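Side-chain contacts in putative polyphosphate kinase 2 family protein (PDB 3RHF), which probably acts as a polyphosphate kinase, moving phosphoryl groups between polyphosphate and nucleotides on a P-loop scaffold: residues A[24-28]-A[29-33]; A[89-92]-A[93-97]; A[275-279]-A[280-284]. One frame throughout, in Å; residues are numbered along the deposited sequence.

Contact 1. Residues A[24-28]-A[29-33]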
# COMPACT_ATOMS: atom_id res chain seq x y z
N SER A 24 -3.20 30.50 -16.97
CA SER A 24 -2.44 31.71 -17.32
C SER A 24 -2.67 32.83 -16.28
O SER A 24 -1.73 33.56 -15.94
CB SER A 24 -2.81 32.18 -18.73
OG SER A 24 -4.21 32.38 -18.81
N GLY A 25 -3.90 32.92 -15.77
CA GLY A 25 -4.23 33.91 -14.72
C GLY A 25 -3.50 33.77 -13.38
O GLY A 25 -3.39 34.74 -12.64
N PHE A 26 -2.98 32.57 -13.08
CA PHE A 26 -2.69 32.14 -11.69
C PHE A 26 -1.69 32.97 -10.93
O PHE A 26 -0.62 33.30 -11.47
CB PHE A 26 -2.15 30.68 -11.64
CG PHE A 26 -2.12 30.08 -10.23
CD1 PHE A 26 -0.93 29.99 -9.52
CD2 PHE A 26 -3.29 29.65 -9.62
CE1 PHE A 26 -0.90 29.45 -8.22
CE2 PHE A 26 -3.28 29.09 -8.33
CZ PHE A 26 -2.08 28.99 -7.64
N SER A 27 -2.04 33.23 -9.67
CA SER A 27 -1.07 33.63 -8.67
C SER A 27 -1.27 32.92 -7.32
O SER A 27 -2.39 32.79 -6.82
CB SER A 27 -1.10 35.16 -8.49
OG SER A 27 -2.08 35.56 -7.57
N LEU A 28 -0.17 32.47 -6.73
CA LEU A 28 -0.22 31.67 -5.51
C LEU A 28 -0.62 32.49 -4.25
O LEU A 28 -1.04 31.91 -3.23
CB LEU A 28 1.10 30.93 -5.31
CG LEU A 28 1.26 30.01 -4.09
CD1 LEU A 28 0.27 28.84 -4.14
CD2 LEU A 28 2.71 29.51 -3.93
N ALA A 29 -0.54 33.82 -4.35
CA ALA A 29 -0.99 34.68 -3.24
C ALA A 29 -2.51 34.85 -3.24
O ALA A 29 -3.09 35.04 -2.18
CB ALA A 29 -0.29 36.05 -3.28
N GLY A 30 -3.15 34.77 -4.40
CA GLY A 30 -4.63 34.74 -4.48
C GLY A 30 -5.26 33.48 -3.85
O GLY A 30 -6.46 33.45 -3.59
N VAL A 31 -4.46 32.44 -3.60
CA VAL A 31 -4.97 31.21 -2.99
C VAL A 31 -5.12 31.35 -1.47
O VAL A 31 -4.18 31.76 -0.79
CB VAL A 31 -4.07 29.96 -3.30
CG1 VAL A 31 -4.69 28.69 -2.71
CG2 VAL A 31 -3.84 29.82 -4.79
N ASP A 32 -6.30 31.02 -0.98
CA ASP A 32 -6.59 30.97 0.43
C ASP A 32 -6.52 29.52 0.98
O ASP A 32 -7.37 28.66 0.67
CB ASP A 32 -7.98 31.56 0.68
CG ASP A 32 -8.35 31.62 2.16
OD1 ASP A 32 -7.50 31.27 3.03
OD2 ASP A 32 -9.50 31.99 2.46
N PRO A 33 -5.53 29.25 1.82
CA PRO A 33 -5.31 27.91 2.30
C PRO A 33 -6.45 27.36 3.13
O PRO A 33 -6.42 26.19 3.48
CB PRO A 33 -4.08 28.07 3.20
CG PRO A 33 -3.44 29.30 2.75
CD PRO A 33 -4.55 30.19 2.37

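Contact 2. Residues A[89-92]-A[93-97]. With PO4 (phosphate ion), chain I.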
# COMPACT_ATOMS: atom_id res chain seq x y z
N GLY A 89 2.04 12.74 3.42
CA GLY A 89 2.09 11.39 3.95
C GLY A 89 0.71 10.80 4.14
O GLY A 89 0.42 9.68 3.72
N GLY A 90 -0.16 11.56 4.77
CA GLY A 90 -1.50 11.12 5.05
C GLY A 90 -2.33 10.98 3.81
O GLY A 90 -3.15 10.08 3.71
N ILE A 91 -2.20 11.88 2.88
CA ILE A 91 -2.96 11.74 1.66
C ILE A 91 -2.50 10.51 0.87
O ILE A 91 -3.36 9.74 0.39
CB ILE A 91 -2.91 13.04 0.78
CG1 ILE A 91 -3.52 14.20 1.58
CG2 ILE A 91 -3.65 12.86 -0.52
CD1 ILE A 91 -4.54 15.01 0.85
N VAL A 92 -1.17 10.30 0.78
CA VAL A 92 -0.63 9.19 0.07
C VAL A 92 -1.18 7.95 0.66
O VAL A 92 -1.74 7.09 -0.06
CB VAL A 92 0.92 9.13 0.16
CG1 VAL A 92 1.41 7.71 -0.19
CG2 VAL A 92 1.57 10.19 -0.72
N SER A 93 -1.09 7.85 1.98
CA SER A 93 -1.61 6.70 2.68
C SER A 93 -3.07 6.49 2.44
O SER A 93 -3.55 5.35 2.39
CB SER A 93 -1.44 6.88 4.18
OG SER A 93 -1.86 5.76 4.93
N HIS A 94 -3.83 7.56 2.36
CA HIS A 94 -5.24 7.32 2.19
C HIS A 94 -5.56 6.79 0.76
O HIS A 94 -6.30 5.80 0.58
CB HIS A 94 -6.09 8.55 2.53
CG HIS A 94 -7.53 8.21 2.59
ND1 HIS A 94 -8.32 8.15 1.46
CD2 HIS A 94 -8.30 7.75 3.61
CE1 HIS A 94 -9.53 7.72 1.79
NE2 HIS A 94 -9.54 7.46 3.09
N VAL A 95 -4.98 7.45 -0.24
CA VAL A 95 -5.21 7.13 -1.64
C VAL A 95 -4.72 5.72 -1.93
O VAL A 95 -5.41 4.92 -2.51
CB VAL A 95 -4.44 8.11 -2.55
CG1 VAL A 95 -4.55 7.66 -3.98
CG2 VAL A 95 -4.96 9.57 -2.38
N VAL A 96 -3.52 5.41 -1.52
CA VAL A 96 -3.00 4.07 -1.70
C VAL A 96 -3.85 3.02 -1.02
O VAL A 96 -4.13 1.95 -1.61
CB VAL A 96 -1.54 4.01 -1.25
CG1 VAL A 96 -1.12 2.62 -1.03
CG2 VAL A 96 -0.66 4.72 -2.30
N GLY A 97 -4.33 3.32 0.16
CA GLY A 97 -5.15 2.38 0.89
C GLY A 97 -6.52 2.16 0.35
O GLY A 97 -7.20 1.24 0.74
P PO4 I . 3.93 15.98 5.30
O1 PO4 I . 5.24 16.31 6.11
O2 PO4 I . 2.75 16.14 6.37
O3 PO4 I . 3.68 16.91 4.07
O4 PO4 I . 4.04 14.51 4.77

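Contact 3. Residues A[275-279]-A[280-284]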
# COMPACT_ATOMS: atom_id res chain seq x y z
N ALA A 275 -13.84 -11.38 -21.92
CA ALA A 275 -13.12 -12.64 -21.83
C ALA A 275 -12.35 -12.88 -23.11
O ALA A 275 -12.86 -12.68 -24.18
CB ALA A 275 -14.10 -13.75 -21.60
N ASP A 276 -11.09 -13.29 -23.01
CA ASP A 276 -10.31 -13.83 -24.15
C ASP A 276 -10.50 -15.34 -24.33
O ASP A 276 -9.57 -16.01 -24.74
CB ASP A 276 -8.82 -13.55 -23.96
CG ASP A 276 -8.27 -14.08 -22.58
OD1 ASP A 276 -8.99 -13.97 -21.51
OD2 ASP A 276 -7.10 -14.56 -22.55
N PHE A 277 -11.69 -15.85 -24.02
CA PHE A 277 -12.00 -17.26 -24.13
C PHE A 277 -13.53 -17.38 -24.09
O PHE A 277 -14.22 -16.41 -23.85
CB PHE A 277 -11.37 -18.03 -22.97
CG PHE A 277 -11.92 -17.61 -21.63
CD1 PHE A 277 -13.07 -18.17 -21.14
CD2 PHE A 277 -11.34 -16.60 -20.92
CE1 PHE A 277 -13.61 -17.76 -19.92
CE2 PHE A 277 -11.88 -16.18 -19.68
CZ PHE A 277 -13.00 -16.77 -19.19
N ASP A 278 -14.04 -18.58 -24.32
CA ASP A 278 -15.47 -18.82 -24.33
C ASP A 278 -15.96 -19.22 -22.92
O ASP A 278 -15.57 -20.25 -22.36
CB ASP A 278 -15.86 -19.88 -25.35
CG ASP A 278 -17.35 -19.89 -25.59
OD1 ASP A 278 -17.83 -19.05 -26.41
OD2 ASP A 278 -18.03 -20.67 -24.89
N VAL A 279 -16.84 -18.37 -22.40
CA VAL A 279 -17.31 -18.38 -21.02
C VAL A 279 -18.33 -19.46 -20.87
O VAL A 279 -18.20 -20.34 -20.00
CB VAL A 279 -17.95 -17.01 -20.67
CG1 VAL A 279 -18.73 -17.07 -19.36
CG2 VAL A 279 -16.89 -15.93 -20.63
N ALA A 280 -19.34 -19.44 -21.74
CA ALA A 280 -20.35 -20.50 -21.68
C ALA A 280 -19.67 -21.87 -21.60
O ALA A 280 -20.06 -22.68 -20.75
CB ALA A 280 -21.38 -20.43 -22.84
N ALA A 281 -18.60 -22.07 -22.39
CA ALA A 281 -17.98 -23.38 -22.46
C ALA A 281 -17.16 -23.61 -21.22
O ALA A 281 -17.19 -24.70 -20.60
CB ALA A 281 -17.15 -23.54 -23.72
N GLU A 282 -16.48 -22.57 -20.79
CA GLU A 282 -15.60 -22.70 -19.63
C GLU A 282 -16.44 -22.94 -18.36
O GLU A 282 -16.08 -23.73 -17.46
CB GLU A 282 -14.73 -21.48 -19.53
CG GLU A 282 -13.61 -21.66 -18.52
CD GLU A 282 -12.47 -22.40 -19.09
OE1 GLU A 282 -12.44 -22.57 -20.35
OE2 GLU A 282 -11.63 -22.80 -18.27
N ARG A 283 -17.61 -22.29 -18.31
CA ARG A 283 -18.55 -22.52 -17.21
C ARG A 283 -18.97 -23.96 -17.14
O ARG A 283 -19.07 -24.53 -16.07
CB ARG A 283 -19.76 -21.59 -17.31
CG ARG A 283 -20.69 -21.57 -16.08
CD ARG A 283 -21.98 -20.71 -16.34
NE ARG A 283 -22.68 -20.41 -15.09
CZ ARG A 283 -23.30 -21.31 -14.33
NH1 ARG A 283 -23.35 -22.61 -14.68
NH2 ARG A 283 -23.87 -20.92 -13.19
N ALA A 284 -19.23 -24.58 -18.28
CA ALA A 284 -19.63 -25.97 -18.25
C ALA A 284 -18.46 -26.85 -17.76
O ALA A 284 -18.66 -27.81 -16.99
CB ALA A 284 -20.09 -26.40 -19.67
O HOH W 1 -13.35 -21.86 -22.60

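Contact 1. Residues A[24-28]-A[29-33]
Two first torsions bring Phe-26 and Val-31 together. Phe-26 swings CG anti to its own amide nitrogen (chi1 -168°), which sends the ring forward along the chain. Val-31 has CG1 in the equivalent anti position (chi1 -176°), which puts CG2 beside its backbone nitrogen and facing back toward that ring. Val-31 CG2 lies 3.5 Å from Phe-26 CZ and 3.7 Å from Phe-26 CE2, so the methyl meets the far end of the ring, and the two side chains approach at a slant. Leu-28 joins more loosely, its CD1 4.3 Å from Val-31 CG2.

The chain is bent between these residues by two overlapping turns, each with both central residues in the helical region, close to type I. In the first, Gly-30 N reaches back to Ser-27 and is shared between two acceptors: the carbonyl O of Ser-27 at 3.2 Å and its hydroxyl OG at 3.4 Å. Both bonds are weak, although the one to OG is the straighter (151° at the hydrogen). In the second, Val-31 N makes a weak bond of 3.5 Å to Leu-28 O. The bend is therefore lightly tied by its polar groups, with apolar packing beneath.

That apolar side faces the sheet. Phe-26, Leu-28 and Val-31 all touch Val-244 on edge strand 242-246. Val-31 also reaches Pro-246, and both it and Leu-28 meet Asn-187 of strand 179-187. The loop between helices 16-19 and 43-69 thus packs against two neighbouring strands.

Contact 2. Residues A[89-92]-A[93-97]
Gly-89 and Ser-93 are joined by the first of four i to i+4 backbone bonds between 89-92 and 93-97, Ser-93 N to Gly-89 O at 2.9 Å. His-94 on Gly-90, Val-95 on Ile-91 and Val-96 on Val-92 continue the pattern. Val-95 holds CG1 anti to its backbone N (chi1 173°), which leaves CG2 turned back toward Ile-91, 3.2 Å from Ile-91 O and 4.0 Å from Ile-91 CG2; the two side chains meet at a slant. Val-92 CG1 is 4.2 Å from Val-96 CG2.

Outside this shell, Ile-91 and Val-95 pack on helix 250-266, and Val-92 and Val-96 lean on strand 104-108. His-94 turns away to bond Gln-258 through ND1, while Ser-93 and Val-96 touch Pro-101 of the second subunit.

At the helix start, Gly-89 N gives a nearly straight bond (163°) to phosphate O4 at 3.0 Å. Thr-85 N, Gly-87 N and Lys-88 NZ also bond the ion. This is the P-loop (Walker A) arrangement: amides and a lysine enclose the anion at the helix N-terminus, whose dipole would favour negative charge. The phosphate probably came from the crystallisation liquor, but its position is consistent with a site for a substrate phosphoryl group.

Contact 3. Residues A[275-279]-A[280-284]
Glu-282 reaches back over the start of its helix to Phe-277 and Asp-278, and its side chain can be followed atom by atom. CB sits 3.2 Å from Asp-278 O and 3.9 Å from Phe-277 CE1. CG stays beside the ring, 4.1 Å from Phe-277 CE1. The chain then bends (chi2 82°), and the carboxylate ends up steeply inclined to the phenyl ring, their planes 69° apart. At the tip, OE1 accepts from a water modelled at 2.5 Å, a separation too short to be trusted in detail at this resolution. The same water gives its other hydrogen to Asp-278 O at 2.8 Å, bridging the acid to the backbone. OE1 also forms a salt bridge with Arg-212 of the second subunit, and OE2 is hydrogen-bonded to Tyr-210 OH of that subunit. With both oxygens engaged, the buried carboxylate is held in place and its charge is probably stabilised by the arginine.

Asp-278 is the N-cap. Its OD2 accepts from Ala-281 N at 2.9 Å, nearly in line with the C-O bond, while its carbonyl O accepts Glu-282 N at 2.9 Å to start the helical bonding. One residue on, Val-279 O receives the amide of Arg-283.

Helix 279-287 lies far from the body of its own chain and packs on the other copy. Phe-277 and Val-279 touch Leu-201 of the second subunit, and Phe-277 meets the ring of Tyr-210 there as well. Arg-283 NE pairs with Asp-202, also of the second subunit, so the C-terminal helix is held against helices 190-202 and 212-218 of its partner.

In the fold
The three contacts follow one another along the chain without overlapping. Contact 1 lies in the N-terminal loop against strands 242-246 and 179-187 of the parallel five-stranded sheet. Contact 2, on helix 88-98, packs on strands 104-108 and 135-139 of the same sheet; its centre is about 26 Å from that of contact 1. Contact 3 stands apart, its centre about 40 Å from the centre of the chain and about 55 Å from the centre of contact 1, on the opposite side of the chain's centre. Contacts 2 and 3, centres about 38 Å apart, both touch the second subunit, so the dimer interface includes one side of the P-loop helix and the C-terminal arm, which lies on the partner.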